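Local structure of 4-alpha-glucanotransferase (Corynebacterium glutamicum, 5B68) at residues Gln183-Arg188 with Pro245-Val250; Pro228-Ser233 with Asp288-Lys293. The protein is an amylomaltase, also called disproportionating enzyme, with an N-terminal beta-sandwich domain and a larger TIM-barrel domain of the 4-alpha-glucanotransferase family. All blocks are in the same frame, centred on the assembly; numbering follows the deposited sequence.

Contact 1 (Gln183-Arg188 with Pro245-Val250)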
# COMPACT_ATOMS: atom_id res chain seq x y z
N GLN A 183 11.58 -7.48 -5.91
CA GLN A 183 11.18 -6.30 -6.68
C GLN A 183 11.01 -6.75 -8.12
O GLN A 183 11.97 -6.84 -8.91
CB GLN A 183 12.20 -5.19 -6.53
CG GLN A 183 12.36 -4.74 -5.12
CD GLN A 183 11.17 -3.92 -4.62
OE1 GLN A 183 10.92 -2.85 -5.16
NE2 GLN A 183 10.47 -4.38 -3.59
N ILE A 184 9.79 -7.15 -8.48
CA ILE A 184 9.61 -7.94 -9.70
C ILE A 184 10.05 -7.26 -11.01
O ILE A 184 10.49 -7.95 -11.93
CB ILE A 184 8.15 -8.55 -9.79
CG1 ILE A 184 8.05 -9.64 -10.85
CG2 ILE A 184 7.16 -7.44 -10.06
CD1 ILE A 184 8.93 -10.81 -10.53
N TYR A 185 9.91 -5.95 -11.09
CA TYR A 185 10.37 -5.17 -12.29
C TYR A 185 11.90 -5.41 -12.51
O TYR A 185 12.40 -5.31 -13.61
CB TYR A 185 10.11 -3.64 -12.08
CG TYR A 185 10.61 -3.08 -10.79
CD1 TYR A 185 11.95 -2.69 -10.66
CD2 TYR A 185 9.80 -3.01 -9.67
CE1 TYR A 185 12.44 -2.25 -9.48
CE2 TYR A 185 10.29 -2.56 -8.44
CZ TYR A 185 11.63 -2.19 -8.38
OH TYR A 185 12.18 -1.77 -7.22
N SER A 186 12.60 -5.69 -11.42
CA SER A 186 14.06 -5.87 -11.49
C SER A 186 14.51 -7.29 -11.78
O SER A 186 15.71 -7.48 -11.98
CB SER A 186 14.74 -5.42 -10.18
OG SER A 186 14.56 -6.33 -9.08
N VAL A 187 13.60 -8.25 -11.79
CA VAL A 187 13.96 -9.64 -12.00
C VAL A 187 13.52 -10.10 -13.37
O VAL A 187 12.36 -10.06 -13.69
CB VAL A 187 13.27 -10.56 -10.97
CG1 VAL A 187 13.80 -11.97 -11.07
CG2 VAL A 187 13.44 -10.02 -9.58
N ARG A 188 14.47 -10.57 -14.15
CA ARG A 188 14.24 -10.89 -15.52
C ARG A 188 14.42 -12.38 -15.78
O ARG A 188 15.19 -13.05 -15.14
CB ARG A 188 15.21 -10.12 -16.41
CG ARG A 188 14.90 -8.65 -16.60
CD ARG A 188 15.46 -7.78 -15.49
NE ARG A 188 16.91 -7.81 -15.42
CZ ARG A 188 17.72 -7.05 -16.14
NH1 ARG A 188 17.25 -6.18 -17.01
NH2 ARG A 188 19.02 -7.16 -15.99
N PRO A 245 -0.12 -1.51 -16.70
CA PRO A 245 0.04 -2.34 -17.87
C PRO A 245 1.46 -2.56 -18.39
O PRO A 245 1.62 -3.43 -19.21
CB PRO A 245 -0.87 -1.64 -18.95
CG PRO A 245 -1.68 -0.65 -18.16
CD PRO A 245 -0.76 -0.22 -17.04
N ILE A 246 2.46 -1.88 -17.85
CA ILE A 246 3.86 -2.14 -18.19
C ILE A 246 4.31 -3.56 -17.95
O ILE A 246 5.28 -4.03 -18.59
CB ILE A 246 4.79 -1.19 -17.52
CG1 ILE A 246 6.08 -1.01 -18.38
CG2 ILE A 246 5.10 -1.53 -16.06
CD1 ILE A 246 7.00 -0.00 -17.75
N TYR A 247 3.58 -4.23 -17.07
CA TYR A 247 3.87 -5.60 -16.67
C TYR A 247 3.25 -6.68 -17.56
O TYR A 247 3.54 -7.84 -17.39
CB TYR A 247 3.45 -5.83 -15.22
CG TYR A 247 4.23 -5.05 -14.19
CD1 TYR A 247 5.56 -5.30 -13.94
CD2 TYR A 247 3.61 -4.07 -13.43
CE1 TYR A 247 6.25 -4.60 -13.00
CE2 TYR A 247 4.30 -3.37 -12.49
CZ TYR A 247 5.62 -3.64 -12.28
OH TYR A 247 6.28 -2.94 -11.33
N ILE A 248 2.39 -6.31 -18.51
CA ILE A 248 1.83 -7.25 -19.39
C ILE A 248 2.93 -7.91 -20.24
O ILE A 248 3.82 -7.19 -20.79
CB ILE A 248 0.84 -6.58 -20.34
CG1 ILE A 248 -0.40 -6.08 -19.56
CG2 ILE A 248 0.42 -7.55 -21.41
CD1 ILE A 248 -1.30 -5.20 -20.43
N ARG A 249 2.90 -9.23 -20.35
CA ARG A 249 3.73 -9.91 -21.33
C ARG A 249 2.88 -10.11 -22.55
O ARG A 249 1.96 -10.89 -22.56
CB ARG A 249 4.21 -11.28 -20.87
CG ARG A 249 4.96 -11.98 -21.99
CD ARG A 249 5.82 -13.13 -21.54
NE ARG A 249 6.92 -12.74 -20.68
CZ ARG A 249 7.85 -13.60 -20.28
NH1 ARG A 249 7.78 -14.84 -20.70
NH2 ARG A 249 8.82 -13.22 -19.48
N VAL A 250 3.22 -9.39 -23.59
CA VAL A 250 2.29 -9.31 -24.72
C VAL A 250 2.14 -10.61 -25.44
O VAL A 250 1.06 -10.95 -25.96
CB VAL A 250 2.66 -8.13 -25.68
CG1 VAL A 250 2.72 -6.79 -24.94
CG2 VAL A 250 3.96 -8.41 -26.45
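Tyr185 and Tyr247 meet where two beta-to-alpha loops of the TIM barrel come together, one after strand 177-182 and the other after its parallel neighbour 215-218. Each contributes a 3-10 turn, 184-186 and 245-247. The two tyrosine side chains run alongside one another and point the same way, but their rings do not stack. Tyr247 OH lies at the edge of the Tyr185 ring, close to its plane and 3.9 Å from Tyr185 CD2, while Tyr247 CE1 comes within 4.1 Å of Tyr185 CB. Tyr247 CE1 also receives the Ile184 methyl CG2 at 4.2 Å. One face of the Tyr247 ring carries Ile246 CG2 of its own turn, 3.9 Å above the ring plane and over its centre. Tyr185 CG sits between backbone N and carbonyl carbon (chi1 50°), turning the ring back along its own segment, where Tyr185 OH donates to Gln183 OE1 over 2.6 Å, in the amide plane and on a lone pair. Gln183 O is gripped twice, by N and OG of Ser186. The Tyr185 ring has a cation-pi contact with Arg286. Around this buried junction, Ile184 rests on Leu204 of helix 198-209, Ile246 on helix 286-301 and Ile248 on helix 349-376.

Contact 2 (Pro228-Ser233 with Asp288-Lys293); sequences PPTEDS and DVYAAK
Tyr290 reaches from helix 286-301 to Pro228 and Thr230, and the path of its side chain shows how one aromatic residue can join a helix to an irregular loop. From CB, which points toward the loop, CG runs anti to the backbone N (chi1 -165°), carrying the ring out from the helix. The next atom along one flank, CD2, makes the contact: Pro228 N and Thr230 CG2 each lie 3.9 Å from Tyr290 CD2, and Pro228 CD lies 4.0 Å from it. Both partners approach the ring obliquely, and the threonine side chain crosses that of the tyrosine at about a right angle. On the other flank CD1 packs on Ile246. At the tip, Tyr290 OH, which also lies near Pro245, hydrogen-bonds to Glu225 O, while Thr230 OG1 is bonded to Glu225 OE1, so both polar ends are satisfied by the same residue earlier in the loop. One residue further along the helix, Ala291 CB touches Pro228 CG at 3.7 Å, setting the proline ring against the helix surface just before the cis peptide bond to Pro229. The contact thus lies within the connection after TIM-barrel strand 215-218, whose loop packs on helix 286-301 of the same connection.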
# COMPACT_ATOMS: atom_id res chain seq x y z
N PRO A 228 4.51 6.64 -21.62
CA PRO A 228 5.74 7.26 -21.11
C PRO A 228 5.77 8.75 -21.38
O PRO A 228 5.11 9.13 -22.32
CB PRO A 228 6.85 6.58 -21.92
CG PRO A 228 6.20 5.68 -22.88
CD PRO A 228 4.73 5.87 -22.84
N PRO A 229 6.50 9.64 -20.56
CA PRO A 229 7.29 9.02 -19.49
C PRO A 229 6.50 8.62 -18.26
O PRO A 229 5.52 9.25 -17.95
CB PRO A 229 8.30 10.09 -19.11
CG PRO A 229 7.52 11.32 -19.18
CD PRO A 229 6.77 11.17 -20.46
N THR A 230 6.97 7.60 -17.56
CA THR A 230 6.22 7.00 -16.45
C THR A 230 7.10 7.01 -15.17
O THR A 230 8.33 7.03 -15.25
CB THR A 230 5.63 5.63 -16.86
OG1 THR A 230 4.64 5.24 -15.90
CG2 THR A 230 6.70 4.56 -16.98
N GLU A 231 6.44 7.08 -14.02
CA GLU A 231 7.07 7.12 -12.69
C GLU A 231 7.81 5.82 -12.41
O GLU A 231 7.22 4.74 -12.52
CB GLU A 231 5.95 7.31 -11.63
CG GLU A 231 6.33 7.34 -10.18
CD GLU A 231 7.43 8.34 -9.87
OE1 GLU A 231 7.27 9.54 -10.25
OE2 GLU A 231 8.47 7.94 -9.30
N ASP A 232 9.09 5.92 -12.08
CA ASP A 232 9.88 4.74 -11.63
C ASP A 232 9.39 4.17 -10.27
O ASP A 232 9.36 2.95 -10.07
CB ASP A 232 11.35 5.12 -11.45
CG ASP A 232 12.09 5.38 -12.78
OD1 ASP A 232 11.80 4.81 -13.81
OD2 ASP A 232 13.08 6.14 -12.74
N SER A 233 9.10 5.05 -9.31
CA SER A 233 8.66 4.59 -7.98
C SER A 233 7.32 3.85 -7.96
O SER A 233 6.28 4.41 -8.28
CB SER A 233 8.58 5.72 -6.99
OG SER A 233 8.29 5.23 -5.70
N ASP A 288 11.18 3.31 -22.77
CA ASP A 288 11.14 2.69 -24.13
C ASP A 288 10.49 1.32 -24.16
O ASP A 288 9.80 0.96 -25.09
CB ASP A 288 12.50 2.72 -24.87
CG ASP A 288 13.63 2.13 -24.07
OD1 ASP A 288 13.44 1.60 -22.96
OD2 ASP A 288 14.77 2.21 -24.57
N VAL A 289 10.66 0.56 -23.08
CA VAL A 289 9.92 -0.72 -22.94
C VAL A 289 8.39 -0.49 -22.97
O VAL A 289 7.65 -1.18 -23.69
CB VAL A 289 10.29 -1.50 -21.64
CG1 VAL A 289 9.46 -2.79 -21.55
CG2 VAL A 289 11.79 -1.87 -21.65
N TYR A 290 7.96 0.54 -22.26
CA TYR A 290 6.49 0.78 -22.13
C TYR A 290 5.91 1.21 -23.48
O TYR A 290 4.91 0.67 -23.96
CB TYR A 290 6.25 1.84 -21.07
CG TYR A 290 4.83 1.96 -20.54
CD1 TYR A 290 3.90 0.95 -20.69
CD2 TYR A 290 4.45 3.13 -19.88
CE1 TYR A 290 2.59 1.10 -20.16
CE2 TYR A 290 3.17 3.26 -19.32
CZ TYR A 290 2.25 2.24 -19.49
OH TYR A 290 0.99 2.42 -18.92
N ALA A 291 6.60 2.17 -24.07
CA ALA A 291 6.20 2.67 -25.40
C ALA A 291 6.11 1.54 -26.40
O ALA A 291 5.16 1.46 -27.15
CB ALA A 291 7.15 3.77 -25.88
N ALA A 292 7.08 0.63 -26.38
CA ALA A 292 7.04 -0.50 -27.29
C ALA A 292 5.92 -1.51 -27.02
O ALA A 292 5.22 -1.98 -27.92
CB ALA A 292 8.41 -1.18 -27.29
N LYS A 293 5.70 -1.85 -25.73
CA LYS A 293 4.56 -2.68 -25.41
C LYS A 293 3.22 -2.03 -25.84
O LYS A 293 2.36 -2.70 -26.34
CB LYS A 293 4.54 -3.00 -23.91
CG LYS A 293 5.65 -4.00 -23.50
CD LYS A 293 5.47 -4.51 -22.07
CE LYS A 293 6.63 -5.47 -21.65
NZ LYS A 293 6.29 -6.18 -20.40

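Contacts 1 and 2 have centres 11 Å apart, on the same side of the chain's centre. Their segments alternate along the sequence: 183-188, 228-233, 245-250, then 288-293. The last three all belong to the long connection between barrel strands 215-218 and 382-387, which therefore packs both on itself and on the loop after strand 177-182. Helix 286-301 joins the two sites directly. Lys293 NZ probably hydrogen-bonds to Ile248 O (2.7 Å) and Ile246 O (3.0 Å), and Tyr290 CD1 packs against Ile246 CG1 at 3.7 Å. The 3-10 turn 245-247 thus touches the loop after strand 177-182 through Tyr247 and helix 286-301 through Pro245 and Ile246, an example of such double packing.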